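Local coordinates for protein tRNA (cytosine(38)-C(5))-methyltransferase (PDB 6FDF) that methylates carbon 5 of cytosine 38 in the anticodon loop of tRNA(Asp), and more weakly of tRNA(Glu), using S-adenosyl-L-methionine as methyl donor, at residues A[18-23]-A[310-315]; A[110-115]-A[141-146]; A[220-223]-A[228-231]; A[179-184]-A[326-331]. All coordinates share one frame; numbering follows the deposited sequence. Where two conformers were deposited one is given.

Interaction 1 of 4, residues A[18-23]-A[310-315]. With SAH (S-adenosyl-L-homocysteine), chain E.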
loop_
_atom_site.group_PDB
_atom_site.type_symbol
_atom_site.label_atom_id
_atom_site.label_comp_id
_atom_site.label_asym_id
_atom_site.label_seq_id
_atom_site.Cartn_x
_atom_site.Cartn_y
_atom_site.Cartn_z
ATOM N N SER A 18 -9.353 1.997 4.457
ATOM C CA SER A 18 -9.479 1.940 3.003
ATOM C C SER A 18 -8.569 2.924 2.273
ATOM O O SER A 18 -8.210 2.674 1.117
ATOM C CB SER A 18 -10.925 2.199 2.596
ATOM O OG SER A 18 -11.499 3.233 3.377
ATOM N N GLY A 19 -8.199 4.035 2.904
ATOM C CA GLY A 19 -7.323 4.985 2.225
ATOM C C GLY A 19 -7.949 5.467 0.928
ATOM O O GLY A 19 -9.138 5.800 0.875
ATOM N N ILE A 20 -7.162 5.481 -0.150
ATOM C CA ILE A 20 -7.706 5.906 -1.437
ATOM C C ILE A 20 -8.191 4.699 -2.234
ATOM O O ILE A 20 -8.489 4.812 -3.427
ATOM C CB ILE A 20 -6.683 6.723 -2.245
ATOM C CG1 ILE A 20 -5.440 5.881 -2.552
ATOM C CG2 ILE A 20 -6.314 8.005 -1.511
ATOM C CD1 ILE A 20 -4.422 6.594 -3.425
ATOM N N GLY A 21 -8.321 3.549 -1.579
ATOM C CA GLY A 21 -8.953 2.411 -2.219
ATOM C C GLY A 21 -8.041 1.492 -2.998
ATOM O O GLY A 21 -8.495 0.871 -3.971
ATOM N N GLY A 22 -6.770 1.384 -2.605
ATOM C CA GLY A 22 -5.889 0.421 -3.248
ATOM C C GLY A 22 -6.484 -0.973 -3.311
ATOM O O GLY A 22 -6.385 -1.648 -4.337
ATOM N N MET A 23 -7.116 -1.423 -2.215
ATOM C CA MET A 23 -7.704 -2.765 -2.197
ATOM C C MET A 23 -8.816 -2.899 -3.229
ATOM O O MET A 23 -8.936 -3.935 -3.895
ATOM C CB MET A 23 -8.247 -3.104 -0.804
ATOM C CG MET A 23 -7.221 -3.230 0.310
ATOM S SD MET A 23 -6.176 -4.693 0.098
ATOM C CE MET A 23 -5.219 -4.621 1.608
ATOM N N ARG A 310 1.228 12.182 0.314
ATOM C CA ARG A 310 1.093 11.605 1.646
ATOM C C ARG A 310 0.174 10.395 1.626
ATOM O O ARG A 310 0.444 9.393 2.301
ATOM C CB ARG A 310 0.577 12.662 2.620
ATOM C CG ARG A 310 1.434 13.910 2.632
ATOM C CD ARG A 310 0.958 14.920 3.665
ATOM N NE ARG A 310 1.781 16.129 3.625
ATOM C CZ ARG A 310 1.310 17.350 3.397
ATOM N NH1 ARG A 310 0.009 17.544 3.228
ATOM N NH2 ARG A 310 2.139 18.386 3.373
ATOM N N LEU A 311 -0.924 10.477 0.869
ATOM C CA LEU A 311 -1.851 9.357 0.779
ATOM C C LEU A 311 -1.210 8.185 0.048
ATOM O O LEU A 311 -1.385 7.026 0.440
ATOM C CB LEU A 311 -3.133 9.799 0.070
ATOM C CG LEU A 311 -3.965 10.861 0.791
ATOM C CD1 LEU A 311 -5.154 11.311 -0.061
ATOM C CD2 LEU A 311 -4.431 10.324 2.139
ATOM N N LEU A 312 -0.474 8.470 -1.028
ATOM C CA LEU A 312 0.202 7.412 -1.772
ATOM C C LEU A 312 1.299 6.764 -0.937
ATOM O O LEU A 312 1.512 5.548 -1.012
ATOM C CB LEU A 312 0.767 7.980 -3.076
ATOM C CG LEU A 312 -0.297 8.238 -4.146
ATOM C CD1 LEU A 312 0.233 9.146 -5.266
ATOM C CD2 LEU A 312 -0.805 6.912 -4.717
ATOM N N GLY A 313 1.990 7.562 -0.123
ATOM C CA GLY A 313 3.059 7.046 0.717
ATOM C C GLY A 313 2.607 5.967 1.677
ATOM O O GLY A 313 3.430 5.155 2.114
ATOM N N ASN A 314 1.317 5.948 2.021
ATOM C CA ASN A 314 0.732 4.952 2.910
ATOM C C ASN A 314 -0.111 3.912 2.184
ATOM O O ASN A 314 -0.842 3.162 2.836
ATOM C CB ASN A 314 -0.142 5.639 3.962
ATOM C CG ASN A 314 0.665 6.385 4.980
ATOM O OD1 ASN A 314 1.771 5.974 5.331
ATOM N ND2 ASN A 314 0.117 7.491 5.476
ATOM N N SER A 315 -0.028 3.846 0.858
ATOM C CA SER A 315 -0.877 2.970 0.064
ATOM C C SER A 315 -0.172 1.653 -0.250
ATOM O O SER A 315 1.051 1.531 -0.149
ATOM C CB SER A 315 -1.289 3.656 -1.243
ATOM O OG SER A 315 -2.072 4.810 -0.996
HETATM N N SAH E . -4.652 0.633 2.338
HETATM C CA SAH E . -5.065 1.986 2.036
HETATM C CB SAH E . -4.410 3.001 2.978
HETATM C CG SAH E . -4.050 2.370 4.321
HETATM S SD SAH E . -2.989 3.396 5.295
HETATM C C SAH E . -4.757 2.306 0.608
HETATM O O SAH E . -4.295 1.397 -0.115
HETATM O OXT SAH E . -4.993 3.467 0.209
HETATM C "C5'" SAH E . -3.882 3.201 6.796
HETATM C "C4'" SAH E . -5.197 3.975 6.706
HETATM O "O4'" SAH E . -5.957 3.649 7.856
HETATM C "C3'" SAH E . -5.013 5.492 6.677
HETATM O "O3'" SAH E . -5.745 6.049 5.586
HETATM C "C2'" SAH E . -5.651 5.976 7.981
HETATM O "O2'" SAH E . -6.396 7.186 7.800
HETATM C "C1'" SAH E . -6.578 4.823 8.345
HETATM N N9 SAH E . -6.758 4.616 9.798
HETATM C C8 SAH E . -5.801 4.577 10.747
HETATM N N7 SAH E . -6.349 4.363 11.968
HETATM C C5 SAH E . -7.684 4.258 11.816
HETATM C C6 SAH E . -8.847 4.030 12.696
HETATM N N6 SAH E . -8.688 3.866 14.027
HETATM N N1 SAH E . -10.069 3.995 12.111
HETATM C C2 SAH E . -10.237 4.156 10.787
HETATM N N3 SAH E . -9.223 4.367 9.928
HETATM C C4 SAH E . -7.945 4.434 10.381
#

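Interaction 2 of 4, residues A[110-115]-A[141-146]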
loop_
_atom_site.group_PDB
_atom_site.type_symbol
_atom_site.label_atom_id
_atom_site.label_comp_id
_atom_site.label_asym_id
_atom_site.label_seq_id
_atom_site.Cartn_x
_atom_site.Cartn_y
_atom_site.Cartn_z
ATOM N N ASN A 110 -10.573 -8.576 18.909
ATOM C CA ASN A 110 -11.440 -8.841 20.051
ATOM C C ASN A 110 -12.895 -9.029 19.642
ATOM O O ASN A 110 -13.642 -9.741 20.324
ATOM C CB ASN A 110 -11.338 -7.699 21.061
ATOM C CG ASN A 110 -10.158 -7.850 21.998
ATOM O OD1 ASN A 110 -9.744 -8.962 22.322
ATOM N ND2 ASN A 110 -9.618 -6.723 22.454
ATOM N N VAL A 111 -13.320 -8.393 18.555
ATOM C CA VAL A 111 -14.720 -8.472 18.153
ATOM C C VAL A 111 -14.982 -9.634 17.194
ATOM O O VAL A 111 -16.076 -10.212 17.211
ATOM C CB VAL A 111 -15.140 -7.124 17.538
ATOM C CG1 VAL A 111 -16.478 -7.235 16.845
ATOM C CG2 VAL A 111 -15.162 -6.032 18.612
ATOM N N LEU A 112 -13.986 -10.012 16.390
ATOM C CA LEU A 112 -14.143 -11.080 15.402
ATOM C C LEU A 112 -14.796 -12.347 15.947
ATOM O O LEU A 112 -15.704 -12.873 15.284
ATOM C CB LEU A 112 -12.769 -11.385 14.787
ATOM C CG LEU A 112 -12.663 -12.580 13.842
ATOM C CD1 LEU A 112 -13.513 -12.349 12.612
ATOM C CD2 LEU A 112 -11.199 -12.811 13.464
ATOM N N PRO A 113 -14.410 -12.884 17.115
ATOM C CA PRO A 113 -15.025 -14.141 17.585
ATOM C C PRO A 113 -16.487 -14.003 17.975
ATOM O O PRO A 113 -17.134 -15.025 18.256
ATOM C CB PRO A 113 -14.178 -14.516 18.808
ATOM C CG PRO A 113 -12.911 -13.729 18.670
ATOM C CD PRO A 113 -13.309 -12.461 18.003
ATOM N N HIS A 114 -17.020 -12.790 18.008
ATOM C CA HIS A 114 -18.387 -12.546 18.446
ATOM C C HIS A 114 -19.362 -12.359 17.291
ATOM O O HIS A 114 -20.553 -12.151 17.542
ATOM C CB HIS A 114 -18.434 -11.312 19.346
ATOM C CG HIS A 114 -17.793 -11.506 20.685
ATOM N ND1 HIS A 114 -16.470 -11.202 20.926
ATOM C CD2 HIS A 114 -18.296 -11.952 21.860
ATOM C CE1 HIS A 114 -16.186 -11.456 22.192
ATOM N NE2 HIS A 114 -17.277 -11.912 22.780
ATOM N N VAL A 115 -18.897 -12.394 16.039
ATOM C CA VAL A 115 -19.778 -12.075 14.918
ATOM C C VAL A 115 -20.668 -13.271 14.594
ATOM O O VAL A 115 -20.356 -14.422 14.904
ATOM C CB VAL A 115 -18.980 -11.622 13.679
ATOM C CG1 VAL A 115 -18.136 -10.381 13.995
ATOM C CG2 VAL A 115 -18.125 -12.767 13.132
ATOM N N LYS A 141 -2.996 -15.990 16.907
ATOM C CA LYS A 141 -3.667 -16.752 17.952
ATOM C C LYS A 141 -5.184 -16.750 17.767
ATOM O O LYS A 141 -5.826 -17.807 17.808
ATOM C CB LYS A 141 -3.277 -16.183 19.317
ATOM C CG LYS A 141 -3.579 -17.068 20.498
ATOM C CD LYS A 141 -2.563 -16.840 21.619
ATOM C CE LYS A 141 -2.316 -15.359 21.877
ATOM N NZ LYS A 141 -1.330 -15.146 22.985
ATOM N N VAL A 142 -5.780 -15.575 17.555
ATOM C CA VAL A 142 -7.236 -15.525 17.444
ATOM C C VAL A 142 -7.697 -16.149 16.130
ATOM O O VAL A 142 -8.753 -16.791 16.072
ATOM C CB VAL A 142 -7.756 -14.083 17.613
ATOM C CG1 VAL A 142 -7.307 -13.191 16.467
ATOM C CG2 VAL A 142 -9.277 -14.083 17.745
ATOM N N LEU A 143 -6.920 -15.979 15.055
ATOM C CA LEU A 143 -7.289 -16.590 13.781
ATOM C C LEU A 143 -7.230 -18.111 13.867
ATOM O O LEU A 143 -8.149 -18.803 13.413
ATOM C CB LEU A 143 -6.389 -16.068 12.657
ATOM C CG LEU A 143 -6.556 -14.595 12.276
ATOM C CD1 LEU A 143 -5.694 -14.247 11.062
ATOM C CD2 LEU A 143 -8.016 -14.261 12.009
ATOM N N ARG A 144 -6.144 -18.650 14.431
ATOM C CA ARG A 144 -6.056 -20.093 14.650
ATOM C C ARG A 144 -7.213 -20.600 15.508
ATOM O O ARG A 144 -7.833 -21.623 15.192
ATOM C CB ARG A 144 -4.716 -20.447 15.301
ATOM C CG ARG A 144 -4.633 -21.881 15.828
ATOM C CD ARG A 144 -3.335 -22.165 16.597
ATOM N NE ARG A 144 -3.350 -21.663 17.969
ATOM C CZ ARG A 144 -2.545 -20.708 18.431
ATOM N NH1 ARG A 144 -1.648 -20.149 17.629
ATOM N NH2 ARG A 144 -2.629 -20.321 19.697
ATOM N N ASN A 145 -7.537 -19.881 16.582
ATOM C CA ASN A 145 -8.622 -20.314 17.457
ATOM C C ASN A 145 -9.986 -20.218 16.784
ATOM O O ASN A 145 -10.894 -20.984 17.129
ATOM C CB ASN A 145 -8.605 -19.501 18.751
ATOM C CG ASN A 145 -7.479 -19.909 19.671
ATOM O OD1 ASN A 145 -6.860 -20.963 19.487
ATOM N ND2 ASN A 145 -7.199 -19.080 20.666
ATOM N N CYS A 146 -10.160 -19.296 15.840
ATOM C CA CYS A 146 -11.409 -19.186 15.101
ATOM C C CYS A 146 -11.418 -20.024 13.826
ATOM O O CYS A 146 -12.286 -19.819 12.971
ATOM C CB CYS A 146 -11.711 -17.723 14.775
ATOM S SG CYS A 146 -12.205 -16.743 16.213
#

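Interaction 3 of 4, residues A[220-223]-A[228-231]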
loop_
_atom_site.group_PDB
_atom_site.type_symbol
_atom_site.label_atom_id
_atom_site.label_comp_id
_atom_site.label_asym_id
_atom_site.label_seq_id
_atom_site.Cartn_x
_atom_site.Cartn_y
_atom_site.Cartn_z
ATOM N N SER A 220 18.879 24.612 -2.300
ATOM C CA SER A 220 19.116 24.692 -0.861
ATOM C C SER A 220 19.128 23.309 -0.218
ATOM O O SER A 220 19.992 23.011 0.617
ATOM C CB SER A 220 18.057 25.580 -0.206
ATOM O OG SER A 220 16.781 24.966 -0.259
ATOM N N VAL A 221 18.184 22.448 -0.603
ATOM C CA VAL A 221 18.146 21.086 -0.074
ATOM C C VAL A 221 19.303 20.260 -0.627
ATOM O O VAL A 221 19.915 19.467 0.098
ATOM C CB VAL A 221 16.784 20.438 -0.386
ATOM C CG1 VAL A 221 16.786 18.961 -0.017
ATOM C CG2 VAL A 221 15.671 21.173 0.350
ATOM N N LEU A 222 19.611 20.419 -1.918
ATOM C CA LEU A 222 20.719 19.666 -2.507
ATOM C C LEU A 222 22.059 20.063 -1.897
ATOM O O LEU A 222 22.959 19.220 -1.764
ATOM C CB LEU A 222 20.738 19.868 -4.027
ATOM C CG LEU A 222 19.662 19.118 -4.819
ATOM C CD1 LEU A 222 19.618 19.567 -6.270
ATOM C CD2 LEU A 222 19.901 17.616 -4.738
ATOM N N ASN A 223 22.219 21.334 -1.523
ATOM C CA ASN A 223 23.476 21.770 -0.926
ATOM C C ASN A 223 23.617 21.289 0.513
ATOM O O ASN A 223 24.735 21.024 0.971
ATOM C CB ASN A 223 23.591 23.292 -0.989
ATOM C CG ASN A 223 24.026 23.787 -2.354
ATOM O OD1 ASN A 223 24.531 23.017 -3.175
ATOM N ND2 ASN A 223 23.835 25.078 -2.603
ATOM N N GLN A 228 22.611 12.561 0.554
ATOM C CA GLN A 228 21.742 11.516 1.081
ATOM C C GLN A 228 20.692 11.034 0.083
ATOM O O GLN A 228 20.038 10.016 0.342
ATOM C CB GLN A 228 21.062 11.999 2.367
ATOM C CG GLN A 228 21.910 11.780 3.614
ATOM C CD GLN A 228 22.429 13.065 4.225
ATOM O OE1 GLN A 228 23.144 13.831 3.581
ATOM N NE2 GLN A 228 22.081 13.299 5.485
ATOM N N PHE A 229 20.481 11.745 -1.023
ATOM C CA PHE A 229 19.516 11.295 -2.018
ATOM C C PHE A 229 19.997 10.023 -2.705
ATOM O O PHE A 229 21.188 9.858 -2.978
ATOM C CB PHE A 229 19.283 12.367 -3.085
ATOM C CG PHE A 229 18.332 13.455 -2.673
ATOM C CD1 PHE A 229 16.993 13.178 -2.455
ATOM C CD2 PHE A 229 18.769 14.768 -2.564
ATOM C CE1 PHE A 229 16.106 14.189 -2.093
ATOM C CE2 PHE A 229 17.894 15.779 -2.207
ATOM C CZ PHE A 229 16.556 15.487 -1.977
ATOM N N ASP A 230 19.052 9.137 -3.010
ATOM C CA ASP A 230 19.268 8.071 -3.982
ATOM C C ASP A 230 18.796 8.575 -5.340
ATOM O O ASP A 230 17.613 8.891 -5.510
ATOM C CB ASP A 230 18.514 6.801 -3.589
ATOM C CG ASP A 230 18.689 5.682 -4.602
ATOM O OD1 ASP A 230 19.807 5.139 -4.699
ATOM O OD2 ASP A 230 17.709 5.346 -5.304
ATOM N N ILE A 231 19.719 8.661 -6.299
ATOM C CA ILE A 231 19.426 9.210 -7.617
ATOM C C ILE A 231 19.274 8.059 -8.600
ATOM O O ILE A 231 20.157 7.198 -8.699
ATOM C CB ILE A 231 20.530 10.179 -8.074
ATOM C CG1 ILE A 231 20.645 11.357 -7.100
ATOM C CG2 ILE A 231 20.257 10.673 -9.491
ATOM C CD1 ILE A 231 21.832 12.259 -7.370
#

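Interaction 4 of 4, residues A[179-184]-A[326-331]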
loop_
_atom_site.group_PDB
_atom_site.type_symbol
_atom_site.label_atom_id
_atom_site.label_comp_id
_atom_site.label_asym_id
_atom_site.label_seq_id
_atom_site.Cartn_x
_atom_site.Cartn_y
_atom_site.Cartn_z
ATOM N N GLY A 179 -6.668 -27.751 3.014
ATOM C CA GLY A 179 -5.834 -28.125 1.892
ATOM C C GLY A 179 -4.427 -27.579 2.010
ATOM O O GLY A 179 -3.948 -27.232 3.092
ATOM N N GLU A 180 -3.758 -27.494 0.864
ATOM C CA GLU A 180 -2.368 -27.070 0.798
ATOM C C GLU A 180 -2.270 -25.798 -0.027
ATOM O O GLU A 180 -2.826 -25.722 -1.128
ATOM C CB GLU A 180 -1.483 -28.167 0.195
ATOM C CG GLU A 180 -1.430 -29.446 1.021
ATOM C CD GLU A 180 -0.603 -29.299 2.288
ATOM O OE1 GLU A 180 0.322 -28.460 2.303
ATOM O OE2 GLU A 180 -0.879 -30.029 3.265
ATOM N N TRP A 181 -1.583 -24.796 0.513
ATOM C CA TRP A 181 -1.307 -23.574 -0.228
ATOM C C TRP A 181 -0.081 -22.913 0.377
ATOM O O TRP A 181 0.352 -23.248 1.482
ATOM C CB TRP A 181 -2.501 -22.602 -0.246
ATOM C CG TRP A 181 -2.979 -22.074 1.090
ATOM C CD1 TRP A 181 -2.888 -22.684 2.310
ATOM C CD2 TRP A 181 -3.640 -20.823 1.318
ATOM N NE1 TRP A 181 -3.447 -21.885 3.284
ATOM C CE2 TRP A 181 -3.916 -20.737 2.699
ATOM C CE3 TRP A 181 -4.021 -19.763 0.487
ATOM C CZ2 TRP A 181 -4.555 -19.635 3.267
ATOM C CZ3 TRP A 181 -4.655 -18.673 1.050
ATOM C CH2 TRP A 181 -4.917 -18.615 2.429
ATOM N N SER A 182 0.481 -21.976 -0.379
ATOM C CA SER A 182 1.699 -21.293 0.018
ATOM C C SER A 182 1.680 -19.900 -0.585
ATOM O O SER A 182 1.192 -19.708 -1.702
ATOM C CB SER A 182 2.947 -22.054 -0.451
ATOM O OG SER A 182 4.113 -21.270 -0.274
ATOM N N ILE A 183 2.227 -18.939 0.158
ATOM C CA ILE A 183 2.327 -17.572 -0.344
ATOM C C ILE A 183 3.109 -17.533 -1.651
ATOM O O ILE A 183 2.862 -16.675 -2.507
ATOM C CB ILE A 183 2.949 -16.663 0.736
ATOM C CG1 ILE A 183 2.699 -15.191 0.412
ATOM C CG2 ILE A 183 4.433 -16.956 0.920
ATOM C CD1 ILE A 183 1.409 -14.662 1.000
ATOM N N ASP A 184 4.035 -18.474 -1.846
ATOM C CA ASP A 184 4.869 -18.465 -3.039
ATOM C C ASP A 184 4.098 -18.832 -4.299
ATOM O O ASP A 184 4.623 -18.633 -5.401
ATOM C CB ASP A 184 6.048 -19.418 -2.852
ATOM C CG ASP A 184 6.998 -18.960 -1.763
ATOM O OD1 ASP A 184 7.261 -17.741 -1.675
ATOM O OD2 ASP A 184 7.487 -19.817 -1.000
ATOM N N SER A 326 -6.247 -12.865 -5.954
ATOM C CA SER A 326 -6.543 -13.993 -6.833
ATOM C C SER A 326 -6.239 -15.321 -6.150
ATOM O O SER A 326 -7.039 -16.264 -6.206
ATOM C CB SER A 326 -5.735 -13.866 -8.123
ATOM O OG SER A 326 -6.120 -12.711 -8.842
ATOM N N LEU A 327 -5.073 -15.413 -5.509
ATOM C CA LEU A 327 -4.719 -16.614 -4.759
ATOM C C LEU A 327 -5.701 -16.864 -3.623
ATOM O O LEU A 327 -6.212 -17.976 -3.458
ATOM C CB LEU A 327 -3.299 -16.485 -4.213
ATOM C CG LEU A 327 -2.819 -17.655 -3.357
ATOM C CD1 LEU A 327 -2.780 -18.930 -4.191
ATOM C CD2 LEU A 327 -1.458 -17.354 -2.761
ATOM N N LEU A 328 -5.973 -15.832 -2.824
ATOM C CA LEU A 328 -6.808 -15.998 -1.638
ATOM C C LEU A 328 -8.179 -16.569 -1.983
ATOM O O LEU A 328 -8.675 -17.471 -1.294
ATOM C CB LEU A 328 -6.953 -14.650 -0.931
ATOM C CG LEU A 328 -7.800 -14.585 0.339
ATOM C CD1 LEU A 328 -7.253 -15.522 1.403
ATOM C CD2 LEU A 328 -7.869 -13.141 0.864
ATOM N N LEU A 329 -8.808 -16.053 -3.035
ATOM C CA LEU A 329 -10.200 -16.362 -3.329
ATOM C C LEU A 329 -10.380 -17.540 -4.284
ATOM O O LEU A 329 -11.497 -17.747 -4.770
ATOM C CB LEU A 329 -10.895 -15.125 -3.905
ATOM C CG LEU A 329 -10.849 -13.881 -3.017
ATOM C CD1 LEU A 329 -11.443 -12.703 -3.760
ATOM C CD2 LEU A 329 -11.584 -14.141 -1.709
ATOM N N GLU A 330 -9.325 -18.305 -4.574
ATOM C CA GLU A 330 -9.467 -19.453 -5.471
ATOM C C GLU A 330 -10.578 -20.425 -5.079
ATOM O O GLU A 330 -11.287 -20.892 -5.987
ATOM C CB GLU A 330 -8.132 -20.204 -5.603
ATOM C CG GLU A 330 -7.090 -19.416 -6.381
ATOM C CD GLU A 330 -5.855 -20.223 -6.728
ATOM O OE1 GLU A 330 -5.624 -21.282 -6.112
ATOM O OE2 GLU A 330 -5.112 -19.790 -7.631
ATOM N N PRO A 331 -10.784 -20.787 -3.803
ATOM C CA PRO A 331 -11.850 -21.754 -3.487
ATOM C C PRO A 331 -13.247 -21.272 -3.845
ATOM O O PRO A 331 -14.188 -22.075 -3.778
ATOM C CB PRO A 331 -11.713 -21.956 -1.970
ATOM C CG PRO A 331 -10.301 -21.602 -1.675
ATOM C CD PRO A 331 -10.004 -20.453 -2.594
#

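Interaction 1 of 4, residues A[18-23]-A[310-315]
Ile-20 reaches from the loop before helix 22-29 to the end of helix 305-313 and divides its two branches between three residues. Its CG2 methyl meets CD1 of Leu-311 at 3.8 Å, the two side chains slanting past each other. With CG1 lodged between the backbone N and the carbonyl carbon (chi1 61°) and chi2 extended, the other branch runs on to CD1, which lies 3.9 Å from CD2 of Leu-312, crossing that side chain at about a right angle. In one of the two deposited conformers of Ser-315, its OG packs against the same CD1 and donates to Leu-311 O over 2.7 Å, tilted 35° from the carbonyl plane. Bound S-adenosyl-L-homocysteine lies beside this junction: Ile-20 N donates to its carboxylate OXT (3.0 Å), and Asn-314 O comes within 3.3 Å of its sulfur SD. A CB on Gly-19 or Gly-22 would collide with that carboxylate. An alanine in place of Ile-20 would keep the backbone donor but is likely to open a gap beside Leu-311 and Leu-312 and let the glycine-rich loop shift. The contact is thus mainly apolar, with no hydrogen bond between the two segments, while on the ligand side a backbone N-H of the same isoleucine holds the bound product's carboxylate.

Interaction 2 of 4, residues A[110-115]-A[141-146]
Pro-113 sets its ring against Val-142 of helix 134-145 and against Cys-146, the first residue past the helix. CG of Pro-113 touches CG2 of Val-142 at 3.8 Å, the two groups crossing at about a right angle, while CB of Pro-113 meets SG of Cys-146 at 3.9 Å. The valine contact holds for one of two deposited conformers of Val-142, in which CG2 stands opposite the backbone N and CG1 is wedged between N and the carbonyl carbon (chi1 66°), turning CG2 to the proline. The thiol of Cys-146 swings to the side of its own backbone N (chi1 -72°) and rests near both CB and CG of the ring. Deeper in, Leu-112 and Leu-143 meet methyl to methyl, CD2 to CD2 at 3.8 Å, again nearly perpendicular. The CB of Leu-143 points away from the 110-115 segment, and only the end of its side chain comes back to it. Both leucines also lie on Tyr-148 of strand 148-155. No hydrogen bond joins the segments; His-114 instead folds back, its ND1 donating in the ring plane to Asn-110 O. This is helix-end packing of the Rossmann-like methyltransferase fold, where helices 103-111 and 134-145, linked through sheet strand 121-127, meet at their C-terminal ends.

Interaction 3 of 4, residues A[220-223]-A[228-231]
Phe-229 is the residue of the 228-231 segment that meets helix 219-225, and its ring does all the touching. Gln-228, just before it, brings the chain round from the helix without touching the 220-223 segment. At Phe-229 the CB points toward the helix, and chi1 of -81° sets CG beside the backbone N, carrying the ring across to Val-221 and Leu-222. CG1 of Val-221 comes in at the ring edge, near the ring plane, 4.0 Å from CZ and equally close to CE2; this methyl stands opposite the valine's backbone N. Leu-222 comes in obliquely, its CD2 3.7 Å from CE2 and 3.8 Å from CD2 of Phe-229. Both aliphatic side chains cross the phenylalanine at about a right angle, and each meets it through one methyl. Asp-230 takes no part across the contact: its OD2 bonds Ser-255 OG, and its backbone pairs with Ile-256, on whose side chain the Phe-229 ring also lies. Ile-231 then opens strand 231-232 of a small three-stranded sheet, packing on Leu-278, which Leu-222 touches as well. A small domain of this kind, apart from the catalytic sheet, is consistent with the target-recognition region of C5-methyltransferases. A serine at the place of Phe-229 would probably open a gap beside Val-221 and Leu-222 and weaken the hold between helix and strand. Between the two segments the contact is purely apolar, joining the helix to the chain that leads into strand 231-232; Leu-222 O bonds Arg-273 elsewhere.

Interaction 4 of 4, residues A[179-184]-A[326-331]
The C-terminal end of helix 318-328 packs here on the loop that follows strand 168-175, against one flank of the central methyltransferase sheet. Trp-181 and Leu-328 lie side by side and point the same way, and the leucine meets the indole at its edge: CD1 of Leu-328 sits near the ring plane, 4.0 Å from CH2 and 4.1 Å from CZ3 of Trp-181. The indole reaches this place with CG between the backbone N and the carbonyl carbon (chi1 61°). On the five-membered ring, NE1 bonds Asn-149 OD1, which helps to fix the turn of the indole, and the ring system further takes a cation-pi contact from Arg-174 and an edge-to-face contact from Phe-177. Arg-174 also bonds the carbonyls of Leu-327 and Leu-328, thereby joining the helix end to the indole. Leu-327 works against backbone: its CD2 lies 3.7 Å from Ser-182 O and, more loosely, 4.4 Å from Ile-183 O. Having CG opposite its own N (chi1 178°) carries that methyl across to the loop. An ST turn, Ser-182 OG accepting from Asp-184 N at 3.2 Å, bends the loop here. Leu-328 and Trp-181 both rest on Leu-172 of strand 168-175. Helix 318-328 thus lies against the central sheet, as helices do in the Rossmann-like class I methyltransferase fold.

Interactions 1, 2 and 4 belong to the part built on the seven-stranded mixed sheet, whereas interaction 3 lies in the part built round the small three-stranded sheet. Interaction 1 is the most central, about 6 Å from the centre of the chain, and joins the cofactor loop after strand 11-16 to helix 305-313; interactions 2, 3 and 4 have centres about 27, 26 and 25 Å from its own. Interactions 2 and 3 stand on opposite sides of the chain's centre, about 48 Å apart. Along the chain, both are nested within the loop closed by interaction 1, which alternates with interaction 4. Successive helices 305-313 and 318-328 bring the C-terminal part back, the first to ligand loop 18-23, the second to loop 179-184.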